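Local coordinates for pyruvate carboxylase protein (Rhizobium etli, PDB 2QF7), which belongs to the biotin-dependent carboxylases and joins an ATP-grasp domain, a TIM barrel and a biotin-attachment domain in one chain of a four-chain assembly, at residues G238-L243 against K280-T285; Y649-A654 against M678-E683; A974-I979 against R985-F990. All blocks are in the same frame, centred on the assembly; numbering follows the deposited sequence.

Contact 1. Residues G238-L243 against K280-T285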
# COMPACT_ATOMS: atom_id res chain seq x y z
N GLY A 238 -14.01 -59.68 -45.13
CA GLY A 238 -12.83 -60.34 -45.70
C GLY A 238 -12.01 -59.46 -46.64
O GLY A 238 -11.12 -59.95 -47.36
N ASN A 239 -12.34 -58.17 -46.70
CA ASN A 239 -11.60 -57.24 -47.56
C ASN A 239 -10.52 -56.63 -46.71
O ASN A 239 -10.79 -56.20 -45.59
CB ASN A 239 -12.49 -56.11 -48.09
CG ASN A 239 -13.66 -56.61 -48.90
OD1 ASN A 239 -13.49 -57.44 -49.78
ND2 ASN A 239 -14.87 -56.11 -48.61
N VAL A 240 -9.29 -56.60 -47.25
CA VAL A 240 -8.19 -55.87 -46.62
C VAL A 240 -7.55 -54.93 -47.65
O VAL A 240 -7.41 -55.29 -48.82
CB VAL A 240 -7.15 -56.84 -46.00
CG1 VAL A 240 -7.81 -57.69 -44.86
CG2 VAL A 240 -6.58 -57.81 -47.05
N VAL A 241 -7.20 -53.72 -47.23
CA VAL A 241 -6.45 -52.78 -48.06
C VAL A 241 -5.26 -52.26 -47.28
O VAL A 241 -5.27 -52.30 -46.04
CB VAL A 241 -7.32 -51.56 -48.58
CG1 VAL A 241 -8.44 -52.05 -49.48
CG2 VAL A 241 -7.86 -50.68 -47.43
N HIS A 242 -4.24 -51.76 -47.99
CA HIS A 242 -3.10 -51.10 -47.37
C HIS A 242 -3.16 -49.61 -47.75
O HIS A 242 -3.67 -49.25 -48.82
CB HIS A 242 -1.77 -51.72 -47.81
CG HIS A 242 -1.36 -51.35 -49.21
ND1 HIS A 242 -0.68 -50.19 -49.50
CD2 HIS A 242 -1.56 -51.98 -50.40
CE1 HIS A 242 -0.44 -50.13 -50.80
NE2 HIS A 242 -0.98 -51.19 -51.37
N LEU A 243 -2.65 -48.76 -46.87
CA LEU A 243 -2.63 -47.33 -47.11
C LEU A 243 -1.15 -46.93 -47.19
O LEU A 243 -0.74 -45.88 -46.68
CB LEU A 243 -3.42 -46.57 -46.00
CG LEU A 243 -4.94 -46.35 -46.26
CD1 LEU A 243 -5.74 -47.62 -46.43
CD2 LEU A 243 -5.59 -45.51 -45.13
N LYS A 280 -0.96 -59.91 -46.92
CA LYS A 280 -0.91 -61.30 -46.50
C LYS A 280 -1.15 -61.49 -45.00
O LYS A 280 -1.93 -62.37 -44.61
CB LYS A 280 0.42 -61.93 -46.89
CG LYS A 280 0.48 -62.41 -48.33
CD LYS A 280 1.89 -62.79 -48.68
CE LYS A 280 1.94 -63.45 -50.04
NZ LYS A 280 1.83 -64.92 -49.91
N ILE A 281 -0.47 -60.70 -44.17
CA ILE A 281 -0.66 -60.74 -42.72
C ILE A 281 -2.09 -60.39 -42.31
O ILE A 281 -2.72 -61.11 -41.52
CB ILE A 281 0.30 -59.75 -41.98
CG1 ILE A 281 1.77 -60.01 -42.36
CG2 ILE A 281 0.07 -59.78 -40.46
CD1 ILE A 281 2.24 -61.36 -42.12
N ALA A 282 -2.60 -59.28 -42.84
CA ALA A 282 -3.95 -58.81 -42.56
C ALA A 282 -4.99 -59.91 -42.86
O ALA A 282 -5.81 -60.25 -41.99
CB ALA A 282 -4.25 -57.55 -43.36
N GLY A 283 -4.93 -60.46 -44.08
CA GLY A 283 -5.87 -61.49 -44.53
C GLY A 283 -5.75 -62.79 -43.73
O GLY A 283 -6.77 -63.46 -43.44
N ALA A 284 -4.52 -63.15 -43.39
CA ALA A 284 -4.28 -64.37 -42.63
C ALA A 284 -4.88 -64.23 -41.23
O ALA A 284 -5.34 -65.21 -40.66
CB ALA A 284 -2.80 -64.69 -42.55
N THR A 285 -4.85 -63.01 -40.67
CA THR A 285 -5.40 -62.79 -39.33
C THR A 285 -6.87 -62.37 -39.35
O THR A 285 -7.44 -62.04 -38.31
CB THR A 285 -4.54 -61.77 -38.50
OG1 THR A 285 -4.42 -60.51 -39.18
CG2 THR A 285 -3.16 -62.33 -38.23
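Val240 meets Ala282 and Gly283 with no aromatic or amide side chain between them; the flat group at this joint is the peptide linking Ala282 to Gly283. One face of that peptide receives Val240 CG1, which stands almost straight above Gly283 N at 4.1 Å. On that same side the methyl of Ala282 projects toward the strand, and Val240 leans on it twice, with CG1 3.9 Å and CB 4.0 Å from Ala282 CB. The first torsion of Val240 (chi1 -62°) sets CG1 anti to its own carbonyl carbon and beside its N, the branch that reaches the helix. The small methyl of Ala282 lets the strand come close, Val240 CA lying 6.4 Å from Gly283 CA, and a beta-branched valine suits an extended strand. In the ATP-grasp domain, helix 268-284 lies here against one side of an antiparallel sheet, and this contact joins the last turn of the helix to the start of strand 240-252. Val240 also rests on Leu279, and Ala282 on Ile232 of the adjoining strand 225-234. Val241 points the other way, onto Ile341 and Ile354, while its backbone pairs with Leu233. A further flat group, the His242 imidazole, packs on Ala275 and Leu279; its ring meets that of Phe244 edge-to-face, and its ND1 bonds to the backbone N of Phe244.

Contact 2. Residues Y649-A654 against M678-E683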
# COMPACT_ATOMS: atom_id res chain seq x y z
N TYR A 649 47.22 0.20 -26.70
CA TYR A 649 46.12 -0.73 -27.00
C TYR A 649 44.80 0.02 -27.06
O TYR A 649 43.99 -0.18 -27.97
CB TYR A 649 46.05 -1.86 -25.96
CG TYR A 649 45.05 -2.95 -26.31
CD1 TYR A 649 45.43 -4.03 -27.10
CD2 TYR A 649 43.72 -2.91 -25.84
CE1 TYR A 649 44.50 -5.07 -27.41
CE2 TYR A 649 42.81 -3.90 -26.15
CZ TYR A 649 43.21 -4.98 -26.93
OH TYR A 649 42.30 -5.97 -27.24
N PHE A 650 44.57 0.90 -26.08
CA PHE A 650 43.35 1.69 -26.10
C PHE A 650 43.25 2.60 -27.33
O PHE A 650 42.19 2.68 -27.95
CB PHE A 650 43.19 2.53 -24.81
CG PHE A 650 41.94 3.37 -24.83
CD1 PHE A 650 40.71 2.82 -24.43
CD2 PHE A 650 41.97 4.66 -25.33
CE1 PHE A 650 39.54 3.55 -24.53
CE2 PHE A 650 40.79 5.42 -25.43
CZ PHE A 650 39.57 4.87 -25.04
N VAL A 651 44.31 3.31 -27.68
CA VAL A 651 44.27 4.16 -28.86
C VAL A 651 43.96 3.33 -30.08
O VAL A 651 43.20 3.74 -30.95
CB VAL A 651 45.64 4.94 -29.07
CG1 VAL A 651 45.67 5.64 -30.41
CG2 VAL A 651 45.86 5.95 -27.97
N ARG A 652 44.59 2.16 -30.18
CA ARG A 652 44.29 1.26 -31.29
C ARG A 652 42.80 0.91 -31.37
O ARG A 652 42.23 0.93 -32.47
CB ARG A 652 45.12 -0.01 -31.19
CG ARG A 652 44.74 -1.05 -32.20
N GLN A 653 42.19 0.55 -30.25
CA GLN A 653 40.76 0.23 -30.25
C GLN A 653 39.91 1.46 -30.57
O GLN A 653 38.93 1.33 -31.31
CB GLN A 653 40.31 -0.46 -28.94
CG GLN A 653 41.12 -1.75 -28.58
CD GLN A 653 41.33 -2.68 -29.76
OE1 GLN A 653 40.40 -3.00 -30.48
NE2 GLN A 653 42.56 -3.15 -29.94
N ALA A 654 40.26 2.63 -30.04
CA ALA A 654 39.48 3.87 -30.28
C ALA A 654 39.44 4.13 -31.79
O ALA A 654 38.40 4.44 -32.34
CB ALA A 654 40.09 5.03 -29.56
N MET A 678 50.57 10.36 -28.97
CA MET A 678 50.77 10.96 -30.28
C MET A 678 51.31 9.96 -31.26
O MET A 678 50.81 9.88 -32.37
CB MET A 678 51.70 12.21 -30.15
CG MET A 678 51.03 13.38 -29.37
SD MET A 678 52.14 14.84 -29.30
CE MET A 678 52.24 15.32 -31.01
N ASP A 679 52.32 9.16 -30.85
CA ASP A 679 52.91 8.17 -31.75
C ASP A 679 51.89 7.08 -32.08
O ASP A 679 51.83 6.63 -33.22
CB ASP A 679 54.13 7.52 -31.13
CG ASP A 679 55.34 8.45 -31.07
OD1 ASP A 679 55.33 9.57 -31.64
OD2 ASP A 679 56.30 8.04 -30.42
N ALA A 680 51.16 6.61 -31.07
CA ALA A 680 50.08 5.61 -31.30
C ALA A 680 49.01 6.13 -32.27
O ALA A 680 48.53 5.38 -33.12
CB ALA A 680 49.41 5.19 -29.98
N ILE A 681 48.60 7.39 -32.13
CA ILE A 681 47.57 7.95 -33.03
C ILE A 681 48.09 7.94 -34.48
O ILE A 681 47.40 7.46 -35.38
CB ILE A 681 47.17 9.36 -32.59
CG1 ILE A 681 46.44 9.34 -31.23
CG2 ILE A 681 46.30 10.00 -33.63
CD1 ILE A 681 46.40 10.71 -30.56
N ALA A 682 49.31 8.44 -34.68
CA ALA A 682 49.96 8.47 -36.00
C ALA A 682 50.10 7.07 -36.58
O ALA A 682 49.92 6.88 -37.78
CB ALA A 682 51.35 9.15 -35.90
N GLU A 683 50.43 6.10 -35.74
CA GLU A 683 50.51 4.69 -36.15
C GLU A 683 49.19 4.13 -36.70
O GLU A 683 49.19 3.28 -37.59
CB GLU A 683 50.96 3.84 -34.97
CG GLU A 683 50.93 2.34 -35.19
CD GLU A 683 51.93 1.85 -36.25
OE1 GLU A 683 53.02 2.44 -36.37
OE2 GLU A 683 51.61 0.86 -36.95
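Val651 points toward Ala680, joining two successive helices of the TIM barrel, 644-657 and 675-683, in the layer outside the parallel strands. The alanine methyl arrives obliquely over the outer end of the valine: Ala680 CB lies 3.9 Å from Val651 CB, with the valine methyls CG1 and CG2 flanking it. Val651 CG1, placed anti to the backbone N (chi1 171°), reaches farthest along the partner helix. There it settles almost directly above the N of Ile681, 3.8 Å away, on one face of the peptide that follows Ala680. Ile681 is turned differently. Its CB leaves the helix at an angle to the valine rather than pointing at it, and its CG1 comes alongside Val651 CG1 at 3.9 Å. The three residue types fit these places: alanine allows the helices to approach to 6.5 Å between Val651 CA and Ala680 CA, valine is short enough to fit between the two helices, and the longer isoleucine reaches inward. Beneath, Leu631 of strand 626-632 touches both Val651 and Ile681, and Ile681 also meets Phe662 and Val664 of strand 661-665, so the pair closes over the seam between neighbouring barrel strands. The other valine methyl, Val651 CG2, is a little farther from Ala680 CB, at 4.1 Å.

Contact 3. Residues A974-I979 against R985-F990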
# COMPACT_ATOMS: atom_id res chain seq x y z
N ALA A 974 47.44 -12.33 -20.05
CA ALA A 974 47.03 -12.72 -18.70
C ALA A 974 45.88 -11.88 -18.15
O ALA A 974 44.98 -12.41 -17.49
CB ALA A 974 48.19 -12.70 -17.73
N GLU A 975 45.92 -10.56 -18.39
CA GLU A 975 44.81 -9.69 -17.99
C GLU A 975 43.51 -10.07 -18.70
O GLU A 975 42.43 -10.07 -18.10
CB GLU A 975 45.13 -8.20 -18.18
CG GLU A 975 46.33 -7.81 -17.34
CD GLU A 975 46.20 -6.48 -16.65
OE1 GLU A 975 45.08 -5.90 -16.63
OE2 GLU A 975 47.22 -6.01 -16.11
N ARG A 976 43.61 -10.41 -19.98
CA ARG A 976 42.46 -10.88 -20.76
C ARG A 976 41.84 -12.16 -20.14
O ARG A 976 40.62 -12.27 -20.01
CB ARG A 976 42.89 -11.15 -22.21
CG ARG A 976 41.76 -11.59 -23.14
CD ARG A 976 41.41 -10.44 -23.96
NE ARG A 976 40.29 -10.60 -24.89
CZ ARG A 976 40.27 -9.97 -26.05
NH1 ARG A 976 41.33 -9.27 -26.41
NH2 ARG A 976 39.23 -10.06 -26.85
N LYS A 977 42.67 -13.11 -19.73
CA LYS A 977 42.16 -14.33 -19.10
C LYS A 977 41.47 -14.04 -17.75
O LYS A 977 40.49 -14.68 -17.42
CB LYS A 977 43.27 -15.38 -18.95
CG LYS A 977 43.80 -15.91 -20.30
CD LYS A 977 44.89 -16.99 -20.10
N VAL A 978 41.96 -13.05 -17.00
CA VAL A 978 41.32 -12.66 -15.74
C VAL A 978 39.86 -12.19 -15.93
O VAL A 978 38.94 -12.69 -15.24
CB VAL A 978 42.11 -11.55 -15.01
CG1 VAL A 978 41.32 -11.02 -13.85
CG2 VAL A 978 43.48 -12.07 -14.53
N ILE A 979 39.64 -11.23 -16.84
CA ILE A 979 38.27 -10.76 -17.08
C ILE A 979 37.40 -11.85 -17.73
O ILE A 979 36.23 -12.01 -17.38
CB ILE A 979 38.19 -9.41 -17.84
CG1 ILE A 979 36.76 -8.84 -17.83
CG2 ILE A 979 38.75 -9.52 -19.28
CD1 ILE A 979 36.12 -8.64 -16.45
N ARG A 985 33.17 -16.00 -20.09
CA ARG A 985 32.98 -15.92 -21.52
C ARG A 985 34.12 -15.14 -22.11
O ARG A 985 34.82 -14.45 -21.38
CB ARG A 985 31.66 -15.19 -21.87
CG ARG A 985 31.48 -13.79 -21.27
CD ARG A 985 30.49 -13.01 -22.14
NE ARG A 985 30.21 -11.63 -21.73
CZ ARG A 985 30.75 -10.54 -22.29
NH1 ARG A 985 31.62 -10.66 -23.28
NH2 ARG A 985 30.37 -9.33 -21.88
N GLU A 986 34.27 -15.21 -23.43
CA GLU A 986 35.22 -14.37 -24.12
C GLU A 986 34.69 -12.97 -24.12
O GLU A 986 33.49 -12.75 -24.13
CB GLU A 986 35.42 -14.86 -25.54
CG GLU A 986 36.36 -16.02 -25.60
CD GLU A 986 36.59 -16.48 -27.01
OE1 GLU A 986 35.89 -15.98 -27.92
OE2 GLU A 986 37.47 -17.35 -27.21
N VAL A 987 35.59 -12.00 -24.11
CA VAL A 987 35.17 -10.62 -24.27
C VAL A 987 35.75 -10.10 -25.58
O VAL A 987 36.72 -10.67 -26.08
CB VAL A 987 35.61 -9.74 -23.05
CG1 VAL A 987 35.03 -10.33 -21.75
CG2 VAL A 987 37.14 -9.62 -22.99
N SER A 988 35.18 -9.04 -26.14
CA SER A 988 35.71 -8.47 -27.37
C SER A 988 36.94 -7.63 -27.07
O SER A 988 37.18 -7.26 -25.92
CB SER A 988 34.64 -7.61 -28.04
OG SER A 988 34.38 -6.47 -27.27
N ASP A 989 37.72 -7.29 -28.09
CA ASP A 989 38.85 -6.38 -27.88
C ASP A 989 38.39 -5.05 -27.29
O ASP A 989 39.13 -4.43 -26.56
CB ASP A 989 39.59 -6.09 -29.17
CG ASP A 989 40.24 -7.35 -29.77
OD1 ASP A 989 40.34 -8.38 -29.08
OD2 ASP A 989 40.66 -7.26 -30.93
N PHE A 990 37.20 -4.58 -27.66
CA PHE A 990 36.70 -3.29 -27.14
C PHE A 990 36.39 -3.41 -25.65
O PHE A 990 36.71 -2.52 -24.84
CB PHE A 990 35.40 -2.83 -27.86
CG PHE A 990 35.59 -2.41 -29.31
CD1 PHE A 990 36.85 -2.07 -29.81
CD2 PHE A 990 34.48 -2.26 -30.14
CE1 PHE A 990 37.03 -1.65 -31.15
CE2 PHE A 990 34.63 -1.82 -31.49
CZ PHE A 990 35.93 -1.54 -32.00
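Arg976 reaches from helix 972-983 to the turn that leads into helix 989-997 and meets both Val987 and Asp989 there. Its NH2 gives the backbone O of Val987 a 2.7 Å hydrogen bond, with an N-H...O angle of 149° and the donor tilted from the carbonyl plane. The same NH2 also serves Asp989 OD1 at 3.0 Å, so both of its hydrogens are used. From NH1 a second bond runs to Asp989 OD1, again 3.0 Å, closing an end-on salt bridge in which two nitrogens grip one oxygen. OD1 lies in the guanidinium plane, yet the carboxylate stands nearly upright to it, the planes 88° apart, and NH2 uses the anti lone pair. A bend at chi2 (104°) swings the arginine chain across to these acceptors. Its remaining nitrogen, NE, is held by Glu980 OE2, which also takes Val987 N, while NE passes 3.8 Å from Val987 CG2. That methyl in turn packs on Ile979 CG2 at 4.0 Å, a small apolar patch under the charges that suits two beta-branched residues. Ser988, at the N-cap, accepts a backbone N-H of helix 989-997 through its OG, and Glu991 OE1 returns a bond to Ser988 N, in the manner of a capping box. Arginine suits this spot, having donors for one carbonyl and two acidic side chains at once; the paired charge and the helix start would probably favour an ionised Asp989, and the several bonds should fix the rotation of the guanidinium.

How the contacts relate
Along the chain the three contacts come in series. Contact 1 lies alone in the ATP-grasp domain, its centre about 83 Å from that of contact 2 and about 69 Å from that of contact 3. Contacts 2 and 3 are neighbours, with centres about 20 Å apart, although the first belongs to the TIM barrel and the second to the conserved carboxylase region. Helix 644-657 connects them: while one side of it packs on helix 675-683, Tyr649 and Gln653 on another side touch Asp989, with Tyr649 OH 3.3 Å from Asp989 CB. Helix 989-997 therefore packs against the outside of the barrel at helix 644-657, whereas the ATP-grasp domain stands well apart within the elongated chain.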